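Local coordinates for alpha-galactosidase (Umbelopsis vinacea, PDB 3A5V), which hydrolyses terminal alpha-galactosidic linkages as a tetrameric exo-glycosidase of glycoside hydrolase family 27, at residues L5-Q10 against A231-W236; D52-N57 against A90-S95; L99-H104 against D129-Q134; Y258-A263 against I326-G331; A330-A335 against P381-R386. All blocks are in the same frame, centred on the assembly; numbering follows the deposited sequence.

How the contacts relate
From the N terminus, residues 5-10 are met by 231-236 in contact 1, which closes most of the (beta/alpha)8 barrel into one long loop at the N-terminal ends of its strands. Contacts 2 and 3 nest inside that loop, one after the other, at the C-terminal end of the barrel: contact 2 ties the loop after strand 47-49 to strand 89-95, contact 3 the loops after 89-95 and 125-129. They touch each other, with centres about 11 Å apart. Contact 4 follows contact 1 in series and joins barrel helix 251-263 to strand 322-329 of the C-terminal beta sandwich. Contact 5 starts where contact 4 ends, shares Ala330 and Gly331 with it, and stays within the sandwich.

Contact 1. Residues L5-Q10 against A231-W236; sequences LAITPQ and ARSGGW
The indole of Trp236 lies against Ala6 and Pro9, gripped at one edge and packed on both faces. At the edge, NE1 donates to Ala6 O at 2.8 Å with an N-H...O angle of 147°, although the carbonyl oxygen lies out of the ring plane. One face carries Pro9, whose CG sits 3.8 Å from the centroid of the Trp236 six-membered ring and almost on its normal, a CH-pi contact; CD of the same proline lies against Trp236 CZ2 at 3.6 Å. The opposite face is met by Arg232 O. With CG anti to its own carbonyl carbon (chi1 -53°), the indole is carried across to residues 6-9. The two segments are the loops leading into strands 11-14 and 236-238 of the (beta/alpha)8 barrel, at the N-terminal ends of its strands, and a type II turn from Arg232 to Gly235 shapes the second one. The turn presents two further donors. Ser233 OG, extended away from its backbone N (chi1 -178°), reaches Ile7 O at 2.7 Å in the carbonyl plane, on a lone pair, while Gly234 N makes a weak bond of 2.9 Å to Ala6 O, which therefore accepts twice. Gln10 runs past the indole in the opposite direction, its amide steeply inclined to the ring; NE2 is held by Ser183 and Tyr125, whereas OE1, 4.1 Å from Trp236 CD1, is buried without a polar partner in the model.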
# COMPACT_ATOMS: atom_id res chain seq x y z
N LEU A 5 2.16 13.24 32.42
CA LEU A 5 0.73 13.40 32.16
C LEU A 5 0.12 12.14 31.55
O LEU A 5 0.85 11.29 31.03
CB LEU A 5 0.47 14.61 31.25
CG LEU A 5 0.99 15.97 31.77
CD1 LEU A 5 0.82 17.08 30.73
CD2 LEU A 5 0.32 16.38 33.07
N ALA A 6 -1.21 12.02 31.62
CA ALA A 6 -1.92 10.83 31.10
C ALA A 6 -1.31 9.51 31.60
O ALA A 6 -1.17 8.54 30.83
CB ALA A 6 -2.02 10.87 29.55
N ILE A 7 -0.98 9.47 32.90
CA ILE A 7 -0.45 8.24 33.51
C ILE A 7 -1.50 7.13 33.38
O ILE A 7 -1.18 5.96 33.16
CB ILE A 7 -0.10 8.47 35.01
CG1 ILE A 7 0.89 9.63 35.20
CG2 ILE A 7 0.41 7.19 35.67
CD1 ILE A 7 2.17 9.47 34.45
N THR A 8 -2.76 7.54 33.54
CA THR A 8 -3.93 6.77 33.13
C THR A 8 -4.55 7.58 31.97
O THR A 8 -4.19 8.76 31.78
CB THR A 8 -4.96 6.66 34.27
OG1 THR A 8 -5.32 7.98 34.70
CG2 THR A 8 -4.41 5.86 35.46
N PRO A 9 -5.45 6.96 31.18
CA PRO A 9 -6.08 7.73 30.11
C PRO A 9 -6.80 8.99 30.63
O PRO A 9 -7.43 8.95 31.69
CB PRO A 9 -7.10 6.75 29.50
CG PRO A 9 -6.51 5.36 29.80
CD PRO A 9 -5.87 5.54 31.18
N GLN A 10 -6.70 10.10 29.89
CA GLN A 10 -7.40 11.34 30.27
C GLN A 10 -8.93 11.18 30.19
O GLN A 10 -9.45 10.38 29.41
CB GLN A 10 -6.94 12.54 29.43
CG GLN A 10 -7.28 12.46 27.90
CD GLN A 10 -6.17 11.83 27.03
OE1 GLN A 10 -5.43 10.94 27.47
NE2 GLN A 10 -6.08 12.29 25.79
N ALA A 231 -0.21 0.45 23.27
CA ALA A 231 -0.63 1.40 24.30
C ALA A 231 0.18 1.20 25.57
O ALA A 231 0.45 0.06 25.94
CB ALA A 231 -2.11 1.21 24.62
N ARG A 232 0.53 2.29 26.25
CA ARG A 232 1.32 2.24 27.50
C ARG A 232 0.88 3.43 28.38
O ARG A 232 0.32 4.40 27.88
CB ARG A 232 2.82 2.42 27.22
CG ARG A 232 3.49 1.40 26.27
CD ARG A 232 3.72 0.03 26.93
NE ARG A 232 4.36 -0.89 25.99
CZ ARG A 232 3.71 -1.69 25.12
NH1 ARG A 232 2.38 -1.75 25.10
NH2 ARG A 232 4.40 -2.47 24.29
N SER A 233 1.19 3.36 29.67
CA SER A 233 1.00 4.51 30.55
C SER A 233 1.65 5.73 29.88
O SER A 233 2.80 5.65 29.41
CB SER A 233 1.64 4.28 31.93
OG SER A 233 1.40 5.38 32.79
N GLY A 234 0.89 6.83 29.83
CA GLY A 234 1.35 8.09 29.23
C GLY A 234 1.24 8.18 27.70
O GLY A 234 1.64 9.19 27.14
N GLY A 235 0.72 7.12 27.05
CA GLY A 235 0.74 7.05 25.57
C GLY A 235 -0.35 6.10 25.07
O GLY A 235 -0.11 4.89 24.88
N TRP A 236 -1.53 6.65 24.83
CA TRP A 236 -2.75 5.87 24.61
C TRP A 236 -3.29 5.94 23.18
O TRP A 236 -3.24 6.99 22.56
CB TRP A 236 -3.86 6.39 25.54
CG TRP A 236 -3.43 6.44 26.99
CD1 TRP A 236 -3.15 7.55 27.72
CD2 TRP A 236 -3.21 5.32 27.84
NE1 TRP A 236 -2.78 7.21 28.99
CE2 TRP A 236 -2.78 5.84 29.10
CE3 TRP A 236 -3.30 3.93 27.67
CZ2 TRP A 236 -2.48 5.02 30.19
CZ3 TRP A 236 -2.99 3.10 28.76
CH2 TRP A 236 -2.60 3.65 30.01

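Contact 2. Residues D52-N57 against A90-S95; sequences DCWQKN and AGIYSS. With MAN (alpha-D-mannopyranose), chain B; MAN (alpha-D-mannopyranose), chain C.
Trp54 and Ile92 meet at about a right angle. With CG1 anti to the backbone N (chi1 -160°), the isoleucine lays CG1 and CD1 over one face of the indole: CD1 stands 3.7 Å from the centroid of the Trp54 five-membered ring as a CH-pi contact, and CG1 lies 3.6 Å from Trp54 NE1. Gln55 CG packs on the other face, clamping the ring. Its edge is fixed as well: Trp54 NE1 donates to Tyr93 O at 2.8 Å, the oxygen lying in the ring plane and offering a lone pair. The contact joins the loop after strand 47-49 to barrel strand 89-95 at its C-terminal end, where the (beta/alpha)8 enzymes of this family have their substrate pocket. Here Asp52 CG approaches Tyr93 CE1 to 3.4 Å, with the carboxylate and ring planes 38° apart. The Asp52 oxygens are bonded to the loop that follows the strand, at Gly102 N, Thr100 OG1 and His104 ND1; OD2 is also hydrogen-bonded to a Tris molecule, probably from the crystallisation liquor. A water accepts from Gln55 NE2 at 3.2 Å and lies 2.9 Å from Ser94 OG. Farther out, Asn57 ND2 donates to O2 of the mannose of chain B at 2.8 Å.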
# COMPACT_ATOMS: atom_id res chain seq x y z
N ASP A 52 -12.99 23.32 17.89
CA ASP A 52 -12.78 24.26 16.78
C ASP A 52 -13.73 25.47 16.90
O ASP A 52 -14.76 25.40 17.59
CB ASP A 52 -13.07 23.52 15.46
CG ASP A 52 -12.33 24.09 14.23
OD1 ASP A 52 -11.61 25.13 14.34
OD2 ASP A 52 -12.47 23.46 13.14
N CYS A 53 -13.40 26.56 16.21
CA CYS A 53 -14.27 27.76 16.02
C CYS A 53 -14.19 28.78 17.17
O CYS A 53 -15.05 29.64 17.29
CB CYS A 53 -15.72 27.34 15.69
SG CYS A 53 -16.61 28.48 14.59
N TRP A 54 -13.12 28.69 17.98
CA TRP A 54 -12.82 29.71 18.99
C TRP A 54 -12.02 30.89 18.41
O TRP A 54 -11.97 31.95 19.01
CB TRP A 54 -12.04 29.11 20.18
CG TRP A 54 -10.70 28.49 19.81
CD1 TRP A 54 -10.46 27.15 19.56
CD2 TRP A 54 -9.43 29.15 19.67
NE1 TRP A 54 -9.14 26.95 19.26
CE2 TRP A 54 -8.48 28.15 19.33
CE3 TRP A 54 -9.00 30.48 19.81
CZ2 TRP A 54 -7.12 28.45 19.11
CZ3 TRP A 54 -7.66 30.78 19.58
CH2 TRP A 54 -6.73 29.77 19.23
N GLN A 55 -11.42 30.67 17.23
CA GLN A 55 -10.39 31.54 16.68
C GLN A 55 -10.92 32.88 16.16
O GLN A 55 -12.00 32.95 15.59
CB GLN A 55 -9.63 30.84 15.52
CG GLN A 55 -8.87 29.56 15.91
CD GLN A 55 -9.75 28.30 15.87
OE1 GLN A 55 -10.97 28.39 15.84
NE2 GLN A 55 -9.11 27.14 15.85
N LYS A 56 -10.13 33.92 16.38
CA LYS A 56 -10.31 35.19 15.69
C LYS A 56 -10.00 34.98 14.20
O LYS A 56 -9.29 34.04 13.81
CB LYS A 56 -9.36 36.24 16.30
CG LYS A 56 -9.68 37.69 15.96
CD LYS A 56 -8.88 38.64 16.85
CE LYS A 56 -8.94 40.08 16.31
NZ LYS A 56 -8.29 40.99 17.29
N ASN A 57 -10.56 35.85 13.35
CA ASN A 57 -10.46 35.67 11.89
C ASN A 57 -9.06 35.84 11.30
O ASN A 57 -8.77 35.32 10.23
CB ASN A 57 -11.44 36.61 11.16
CG ASN A 57 -11.02 38.06 11.26
OD1 ASN A 57 -10.78 38.57 12.35
ND2 ASN A 57 -10.90 38.73 10.11
N ALA A 90 -8.12 23.03 31.48
CA ALA A 90 -8.63 23.59 30.22
C ALA A 90 -7.85 23.06 29.03
O ALA A 90 -6.62 22.98 29.06
CB ALA A 90 -8.62 25.12 30.23
N GLY A 91 -8.59 22.71 27.98
CA GLY A 91 -7.99 22.27 26.72
C GLY A 91 -8.35 23.20 25.58
O GLY A 91 -9.36 23.93 25.64
N ILE A 92 -7.52 23.21 24.54
CA ILE A 92 -7.74 24.01 23.33
C ILE A 92 -7.47 23.13 22.10
O ILE A 92 -6.80 22.08 22.19
CB ILE A 92 -6.83 25.29 23.30
CG1 ILE A 92 -7.37 26.35 22.34
CG2 ILE A 92 -5.36 24.94 22.91
CD1 ILE A 92 -8.47 27.19 22.90
N TYR A 93 -8.01 23.56 20.96
CA TYR A 93 -7.90 22.82 19.71
C TYR A 93 -7.16 23.65 18.66
O TYR A 93 -7.37 24.87 18.55
CB TYR A 93 -9.31 22.44 19.20
CG TYR A 93 -9.38 22.03 17.74
CD1 TYR A 93 -9.45 23.00 16.73
CD2 TYR A 93 -9.40 20.67 17.37
CE1 TYR A 93 -9.49 22.62 15.38
CE2 TYR A 93 -9.48 20.30 16.04
CZ TYR A 93 -9.52 21.28 15.05
OH TYR A 93 -9.58 20.93 13.72
N SER A 94 -6.29 22.98 17.90
CA SER A 94 -5.77 23.55 16.67
C SER A 94 -5.54 22.41 15.68
O SER A 94 -5.95 21.25 15.94
CB SER A 94 -4.48 24.36 16.94
OG SER A 94 -4.14 25.21 15.83
N SER A 95 -4.93 22.72 14.54
CA SER A 95 -4.59 21.69 13.55
C SER A 95 -3.14 21.83 13.14
O SER A 95 -2.61 22.95 13.06
CB SER A 95 -5.49 21.79 12.31
OG SER A 95 -5.20 20.75 11.38
C1 MAN B . -11.06 38.29 5.93
C2 MAN B . -11.09 36.94 6.66
C3 MAN B . -12.52 36.37 6.77
C4 MAN B . -13.50 37.44 7.27
C5 MAN B . -13.34 38.75 6.49
C6 MAN B . -14.26 39.85 7.03
O2 MAN B . -10.50 37.05 7.94
O3 MAN B . -12.60 35.27 7.65
O4 MAN B . -14.81 36.93 7.12
O5 MAN B . -11.99 39.20 6.50
O6 MAN B . -13.85 40.25 8.32
C1 MAN C . -12.56 34.01 6.94
C2 MAN C . -13.68 33.09 7.44
C3 MAN C . -13.45 32.65 8.88
C4 MAN C . -12.01 32.19 9.15
C5 MAN C . -10.98 33.10 8.47
C6 MAN C . -9.56 32.56 8.57
O2 MAN C . -13.80 31.94 6.61
O3 MAN C . -14.34 31.60 9.21
O4 MAN C . -11.82 32.21 10.54
O5 MAN C . -11.32 33.34 7.10
O6 MAN C . -9.43 31.36 7.84
O HOH W 1 -5.95 27.48 15.60

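Contact 3. Residues L99-H104 against D129-Q134; sequences LTCGGH and DNCYNQ. With MAN (alpha-D-mannopyranose), chain C.
Cys101 and Cys131 both place SG anti to their own carbonyl carbons (chi1 -62° and -77°), which brings the two sulfurs together in a disulfide of 2.0 Å with a chi3 of 97°. The bridge staples two beta-alpha loops of the (beta/alpha)8 barrel, those that follow the adjacent strands 89-95 and 125-129; the first is folded by a type I turn from Thr100 to Gly103. Beside the sulfurs stands Asp129, its OD2 3.0 Å from Cys101 SG. That oxygen is bonded to Tyr93 OH and, weakly, to a Tris molecule, probably from the crystallisation liquor, in the pocket at the C-terminal end of the barrel; OD1 takes the backbone N of Asn130 at 2.8 Å on its anti side. With an alanine here, Tyr93 OH and the backbone N of Asn130 would probably lose their acceptor, and a gap would be likely to open beside the disulfide. Leu99 CD1 lies over one face of the Tyr132 ring, and Leu99 CB packs 3.6 Å from Tyr132 CD2, while the carbonyls of Leu99 and Thr100 meet it at the edge. Ser178 and Thr179 of a neighbouring subunit pack against Tyr132 and Leu99. On the glycan side, a mannose O6 donates to Gly103 O at 2.9 Å. Cys101 O and Tyr132 OH are linked by one water, 2.9 Å from the carbonyl oxygen and 2.7 Å from the hydroxyl.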
# COMPACT_ATOMS: atom_id res chain seq x y z
N LEU A 99 -4.91 25.59 8.15
CA LEU A 99 -6.29 25.83 8.56
C LEU A 99 -6.77 24.66 9.40
O LEU A 99 -6.26 23.53 9.31
CB LEU A 99 -7.21 26.00 7.33
CG LEU A 99 -6.94 27.12 6.31
CD1 LEU A 99 -7.79 26.91 5.03
CD2 LEU A 99 -7.16 28.53 6.90
N THR A 100 -7.77 24.92 10.24
CA THR A 100 -8.40 23.85 11.00
C THR A 100 -9.42 23.16 10.10
O THR A 100 -9.70 23.63 8.99
CB THR A 100 -9.11 24.37 12.28
OG1 THR A 100 -10.20 25.23 11.90
CG2 THR A 100 -8.13 25.10 13.20
N CYS A 101 -9.99 22.05 10.58
CA CYS A 101 -11.00 21.35 9.80
C CYS A 101 -12.20 22.24 9.51
O CYS A 101 -12.83 22.10 8.45
CB CYS A 101 -11.38 20.00 10.45
SG CYS A 101 -9.96 18.83 10.57
N GLY A 102 -12.48 23.18 10.41
CA GLY A 102 -13.56 24.15 10.22
C GLY A 102 -13.19 25.35 9.37
O GLY A 102 -14.02 26.25 9.16
N GLY A 103 -11.94 25.39 8.88
CA GLY A 103 -11.49 26.48 8.01
C GLY A 103 -10.91 27.70 8.72
O GLY A 103 -10.72 28.74 8.09
N HIS A 104 -10.63 27.58 10.01
CA HIS A 104 -10.01 28.68 10.78
C HIS A 104 -8.48 28.61 10.74
O HIS A 104 -7.91 27.59 10.38
CB HIS A 104 -10.57 28.67 12.20
CG HIS A 104 -12.06 28.68 12.22
ND1 HIS A 104 -12.81 27.57 12.52
CD2 HIS A 104 -12.94 29.64 11.84
CE1 HIS A 104 -14.09 27.85 12.38
NE2 HIS A 104 -14.20 29.11 11.98
N ASP A 129 -5.16 18.58 15.37
CA ASP A 129 -5.79 17.94 14.21
C ASP A 129 -4.81 17.79 13.01
O ASP A 129 -3.63 18.13 13.10
CB ASP A 129 -7.02 18.77 13.81
CG ASP A 129 -8.19 17.92 13.33
OD1 ASP A 129 -7.98 16.83 12.76
OD2 ASP A 129 -9.34 18.38 13.50
N ASN A 130 -5.34 17.28 11.90
CA ASN A 130 -4.55 16.87 10.75
C ASN A 130 -5.11 17.43 9.45
O ASN A 130 -4.73 16.99 8.35
CB ASN A 130 -4.49 15.33 10.71
CG ASN A 130 -3.46 14.79 9.71
OD1 ASN A 130 -2.37 15.36 9.53
ND2 ASN A 130 -3.80 13.67 9.08
N CYS A 131 -6.02 18.40 9.54
CA CYS A 131 -6.54 19.04 8.33
C CYS A 131 -5.56 20.03 7.71
O CYS A 131 -4.82 20.70 8.42
CB CYS A 131 -7.88 19.74 8.59
SG CYS A 131 -9.28 18.58 8.69
N TYR A 132 -5.57 20.09 6.37
CA TYR A 132 -4.84 21.10 5.59
C TYR A 132 -3.33 21.10 5.86
O TYR A 132 -2.72 22.15 6.05
CB TYR A 132 -5.50 22.50 5.77
CG TYR A 132 -6.97 22.47 5.37
CD1 TYR A 132 -7.33 22.22 4.03
CD2 TYR A 132 -8.00 22.62 6.31
CE1 TYR A 132 -8.65 22.16 3.63
CE2 TYR A 132 -9.35 22.56 5.92
CZ TYR A 132 -9.66 22.33 4.57
OH TYR A 132 -10.97 22.26 4.14
N ASN A 133 -2.74 19.90 5.83
CA ASN A 133 -1.36 19.71 6.27
C ASN A 133 -0.32 19.90 5.16
O ASN A 133 0.88 19.70 5.37
CB ASN A 133 -1.20 18.37 7.04
CG ASN A 133 -1.37 17.14 6.15
OD1 ASN A 133 -0.97 17.14 4.98
ND2 ASN A 133 -1.94 16.08 6.72
N GLN A 134 -0.78 20.31 3.97
CA GLN A 134 0.12 20.73 2.88
C GLN A 134 1.01 19.57 2.41
O GLN A 134 2.21 19.73 2.13
CB GLN A 134 0.93 21.97 3.30
CG GLN A 134 0.06 23.13 3.87
CD GLN A 134 -1.01 23.59 2.88
OE1 GLN A 134 -0.72 23.79 1.70
NE2 GLN A 134 -2.24 23.78 3.37
C1 MAN C . -12.56 34.01 6.94
C2 MAN C . -13.68 33.09 7.44
C3 MAN C . -13.45 32.65 8.88
C4 MAN C . -12.01 32.19 9.15
C5 MAN C . -10.98 33.10 8.47
C6 MAN C . -9.56 32.56 8.57
O2 MAN C . -13.80 31.94 6.61
O3 MAN C . -14.34 31.60 9.21
O4 MAN C . -11.82 32.21 10.54
O5 MAN C . -11.32 33.34 7.10
O6 MAN C . -9.43 31.36 7.84
O HOH W 2 -12.90 23.12 5.77

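Contact 4. Residues Y258-A263 against I326-G331; sequences YTIWAA and ILLNAG
Ala263 CB and Ile326 CD1 press together at 3.4 Å, closer than usual for two carbons, at the tight end of the contact. Ile326 reaches the helix with CG1 anti to its carbonyl carbon, and a chi2 of 149°, short of staggered, is consistent with some crowding of its terminal methyl. The same methyl lies 4.0 Å from Thr259 CG2, as the two side chains slide past each other in opposite directions. Thr259 and Ala263, one turn apart, thus both receive Ile326. The packing is looser around Ile260. Its CD1 touches Leu328 CD1 at 3.8 Å, with the two chains crossing at about a right angle, but stays 4.2 Å from Ile326 CG2. Were Ile326 an alanine, the methyls of Thr259 and Ala263 would probably face a gap between helix and strand. Past Leu328 the chain turns away: Asn329 OD1 accepts from Gly331 N at 3.0 Å in an Asx turn, and Ala330 and Gly331 are more open to solvent. The axes of 258-263, in a barrel helix, and 326-329, in the C-terminal beta sandwich, approach to 10.6 Å with 141° between their N-to-C directions, roughly antiparallel. Thr259 OG1 bonds to Arg255 O and Trp364 NE1, both outside the two segments. Between the segments themselves the contact is aliphatic and rests on shape and buried methyl groups, with the Thr259-Trp364 bond as a polar link beside it.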
# COMPACT_ATOMS: atom_id res chain seq x y z
N TYR A 258 -19.25 2.52 25.45
CA TYR A 258 -18.52 2.96 26.64
C TYR A 258 -17.59 1.86 27.20
O TYR A 258 -16.44 2.13 27.56
CB TYR A 258 -19.51 3.44 27.72
CG TYR A 258 -18.86 4.18 28.87
CD1 TYR A 258 -18.30 3.47 29.93
CD2 TYR A 258 -18.78 5.57 28.87
CE1 TYR A 258 -17.66 4.12 30.98
CE2 TYR A 258 -18.15 6.25 29.94
CZ TYR A 258 -17.60 5.50 30.99
OH TYR A 258 -16.98 6.13 32.06
N THR A 259 -18.12 0.65 27.29
CA THR A 259 -17.35 -0.50 27.83
C THR A 259 -16.04 -0.74 27.07
O THR A 259 -14.98 -0.92 27.69
CB THR A 259 -18.20 -1.80 27.75
OG1 THR A 259 -19.40 -1.64 28.55
CG2 THR A 259 -17.39 -3.03 28.22
N ILE A 260 -16.12 -0.78 25.74
CA ILE A 260 -14.95 -1.08 24.93
C ILE A 260 -13.95 0.08 24.97
O ILE A 260 -12.76 -0.16 25.12
CB ILE A 260 -15.32 -1.48 23.46
CG1 ILE A 260 -16.20 -2.76 23.44
CG2 ILE A 260 -14.06 -1.70 22.60
CD1 ILE A 260 -15.53 -4.03 24.04
N TRP A 261 -14.43 1.32 24.86
CA TRP A 261 -13.55 2.50 25.02
C TRP A 261 -12.84 2.44 26.39
O TRP A 261 -11.63 2.66 26.50
CB TRP A 261 -14.37 3.78 24.93
CG TRP A 261 -14.55 4.39 23.53
CD1 TRP A 261 -14.30 5.70 23.20
CD2 TRP A 261 -15.01 3.76 22.31
NE1 TRP A 261 -14.58 5.92 21.88
CE2 TRP A 261 -15.01 4.76 21.30
CE3 TRP A 261 -15.41 2.45 21.97
CZ2 TRP A 261 -15.39 4.50 19.96
CZ3 TRP A 261 -15.79 2.19 20.63
CH2 TRP A 261 -15.78 3.21 19.64
N ALA A 262 -13.60 2.14 27.44
CA ALA A 262 -13.01 2.07 28.79
C ALA A 262 -11.96 0.94 28.88
O ALA A 262 -10.84 1.15 29.33
CB ALA A 262 -14.12 1.87 29.85
N ALA A 263 -12.33 -0.26 28.44
CA ALA A 263 -11.45 -1.44 28.59
C ALA A 263 -10.22 -1.45 27.67
O ALA A 263 -9.24 -2.12 27.95
CB ALA A 263 -12.27 -2.76 28.41
N ILE A 326 -14.89 -9.34 28.79
CA ILE A 326 -16.06 -8.78 28.11
C ILE A 326 -16.61 -9.74 27.06
O ILE A 326 -15.88 -10.15 26.13
CB ILE A 326 -15.76 -7.42 27.42
CG1 ILE A 326 -15.14 -6.44 28.42
CG2 ILE A 326 -17.03 -6.84 26.78
CD1 ILE A 326 -14.19 -5.47 27.81
N LEU A 327 -17.89 -10.07 27.19
CA LEU A 327 -18.62 -10.80 26.14
C LEU A 327 -19.35 -9.77 25.30
O LEU A 327 -20.14 -8.99 25.83
CB LEU A 327 -19.64 -11.78 26.76
CG LEU A 327 -19.06 -12.76 27.78
CD1 LEU A 327 -20.20 -13.39 28.59
CD2 LEU A 327 -18.23 -13.82 27.07
N LEU A 328 -19.08 -9.76 24.01
CA LEU A 328 -19.70 -8.76 23.14
C LEU A 328 -20.49 -9.47 22.05
O LEU A 328 -19.95 -10.31 21.31
CB LEU A 328 -18.65 -7.81 22.53
CG LEU A 328 -19.10 -6.66 21.61
CD1 LEU A 328 -18.01 -5.58 21.64
CD2 LEU A 328 -19.29 -7.15 20.18
N ASN A 329 -21.75 -9.08 21.94
CA ASN A 329 -22.69 -9.66 21.01
C ASN A 329 -23.07 -8.61 19.96
O ASN A 329 -23.95 -7.78 20.19
CB ASN A 329 -23.94 -10.16 21.74
CG ASN A 329 -25.01 -10.71 20.78
OD1 ASN A 329 -24.73 -10.98 19.62
ND2 ASN A 329 -26.24 -10.84 21.27
N ALA A 330 -22.40 -8.64 18.81
CA ALA A 330 -22.69 -7.70 17.73
C ALA A 330 -23.88 -8.11 16.86
O ALA A 330 -24.20 -7.40 15.89
CB ALA A 330 -21.44 -7.47 16.86
N GLY A 331 -24.51 -9.24 17.20
CA GLY A 331 -25.69 -9.73 16.49
C GLY A 331 -26.95 -8.97 16.83
O GLY A 331 -27.00 -8.28 17.86

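Contact 5. Residues A330-A335 against P381-R386; sequences AGDSAA and PAHGVR
His383 and Gly331 join the two segments by a backbone hydrogen bond, His383 N to Gly331 O at 3.2 Å, the donor nearly in line with the Gly331 carbonyl and the N-H...O angle 148°. The setting is a pair of neighbouring connections in the C-terminal beta sandwich: the loop between strands 322-329 and 335-340, and the type II turn from Pro381 to Gly384 that leads into strand 384-390. His383 and Gly384 together face Asn329 as a G1 beta bulge, with His383 in the left-handed region of backbone space. At Gly384 a side chain would run into Pro381 O.

Among side chains there is one polar link. His383 NE2 donates to Asp332 OD1 at 2.9 Å, meeting the oxygen nearly end-on to its C-O bond; the carboxylate and imidazole planes are 62° apart, and OD1 is tilted out of the ring plane. The imidazole is directed to Asp332 with CG anti to the carbonyl carbon of His383 (chi1 -58°). Its other nitrogen, ND1, bonds to Glu253 of barrel helix 251-263, and Phe194 stacks on the ring. Two acidic partners would probably favour the protonated imidazolium.

The remaining contacts are made by carbon. Ala382 CB leans on the Asp332 peptide, 3.4 Å from its O, and Ala334 CB lies beside Pro381 CA at 4.1 Å. Gly331 O serves a second time, taking a CA-H...O contact from Ala382 CA at 3.4 Å, and it also sits 3.3 Å from His383 CD2.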
# COMPACT_ATOMS: atom_id res chain seq x y z
N ALA A 330 -22.40 -8.64 18.81
CA ALA A 330 -22.69 -7.70 17.73
C ALA A 330 -23.88 -8.11 16.86
O ALA A 330 -24.20 -7.40 15.89
CB ALA A 330 -21.44 -7.47 16.86
N GLY A 331 -24.51 -9.24 17.20
CA GLY A 331 -25.69 -9.73 16.49
C GLY A 331 -26.95 -8.97 16.83
O GLY A 331 -27.00 -8.28 17.86
N ASP A 332 -27.96 -9.10 15.97
CA ASP A 332 -29.23 -8.37 16.10
C ASP A 332 -30.21 -8.93 17.13
O ASP A 332 -31.25 -8.34 17.37
CB ASP A 332 -29.94 -8.29 14.74
CG ASP A 332 -29.23 -7.36 13.78
OD1 ASP A 332 -28.48 -6.46 14.25
OD2 ASP A 332 -29.42 -7.51 12.55
N SER A 333 -29.87 -10.07 17.73
CA SER A 333 -30.70 -10.70 18.76
C SER A 333 -29.84 -11.07 19.97
O SER A 333 -28.66 -11.40 19.81
CB SER A 333 -31.32 -11.99 18.22
OG SER A 333 -32.38 -11.70 17.30
N ALA A 334 -30.45 -11.04 21.16
CA ALA A 334 -29.81 -11.49 22.40
C ALA A 334 -29.28 -12.92 22.24
O ALA A 334 -29.87 -13.71 21.50
CB ALA A 334 -30.80 -11.41 23.57
N ALA A 335 -28.18 -13.24 22.90
CA ALA A 335 -27.60 -14.57 22.81
C ALA A 335 -26.92 -14.97 24.10
O ALA A 335 -26.43 -14.11 24.84
CB ALA A 335 -26.60 -14.65 21.64
N PRO A 381 -27.28 -8.99 25.51
CA PRO A 381 -28.26 -8.34 24.63
C PRO A 381 -27.74 -8.14 23.20
O PRO A 381 -26.52 -8.13 22.97
CB PRO A 381 -28.49 -6.98 25.31
CG PRO A 381 -28.09 -7.19 26.73
CD PRO A 381 -26.92 -8.12 26.66
N ALA A 382 -28.66 -7.97 22.26
CA ALA A 382 -28.32 -7.53 20.89
C ALA A 382 -27.48 -6.24 20.94
O ALA A 382 -27.81 -5.32 21.71
CB ALA A 382 -29.60 -7.27 20.10
N HIS A 383 -26.40 -6.20 20.15
CA HIS A 383 -25.44 -5.09 20.13
C HIS A 383 -24.92 -4.77 21.53
O HIS A 383 -24.65 -3.60 21.85
CB HIS A 383 -26.07 -3.83 19.51
CG HIS A 383 -26.58 -4.03 18.11
ND1 HIS A 383 -27.25 -3.04 17.41
CD2 HIS A 383 -26.49 -5.09 17.27
CE1 HIS A 383 -27.55 -3.49 16.21
NE2 HIS A 383 -27.11 -4.73 16.10
N GLY A 384 -24.80 -5.81 22.36
CA GLY A 384 -24.65 -5.67 23.80
C GLY A 384 -23.37 -6.28 24.34
O GLY A 384 -22.65 -7.00 23.62
N VAL A 385 -23.09 -5.95 25.60
CA VAL A 385 -21.93 -6.48 26.34
C VAL A 385 -22.34 -7.01 27.71
O VAL A 385 -23.35 -6.57 28.26
CB VAL A 385 -20.79 -5.41 26.55
CG1 VAL A 385 -20.03 -5.12 25.22
CG2 VAL A 385 -21.34 -4.11 27.22
N ARG A 386 -21.56 -7.95 28.23
CA ARG A 386 -21.49 -8.17 29.67
C ARG A 386 -20.04 -7.89 30.06
O ARG A 386 -19.11 -8.41 29.43
CB ARG A 386 -21.91 -9.59 30.09
CG ARG A 386 -23.39 -9.93 29.78
CD ARG A 386 -24.39 -9.09 30.60
NE ARG A 386 -24.35 -9.41 32.04
CZ ARG A 386 -24.97 -10.45 32.60
NH1 ARG A 386 -25.70 -11.29 31.85
NH2 ARG A 386 -24.87 -10.65 33.91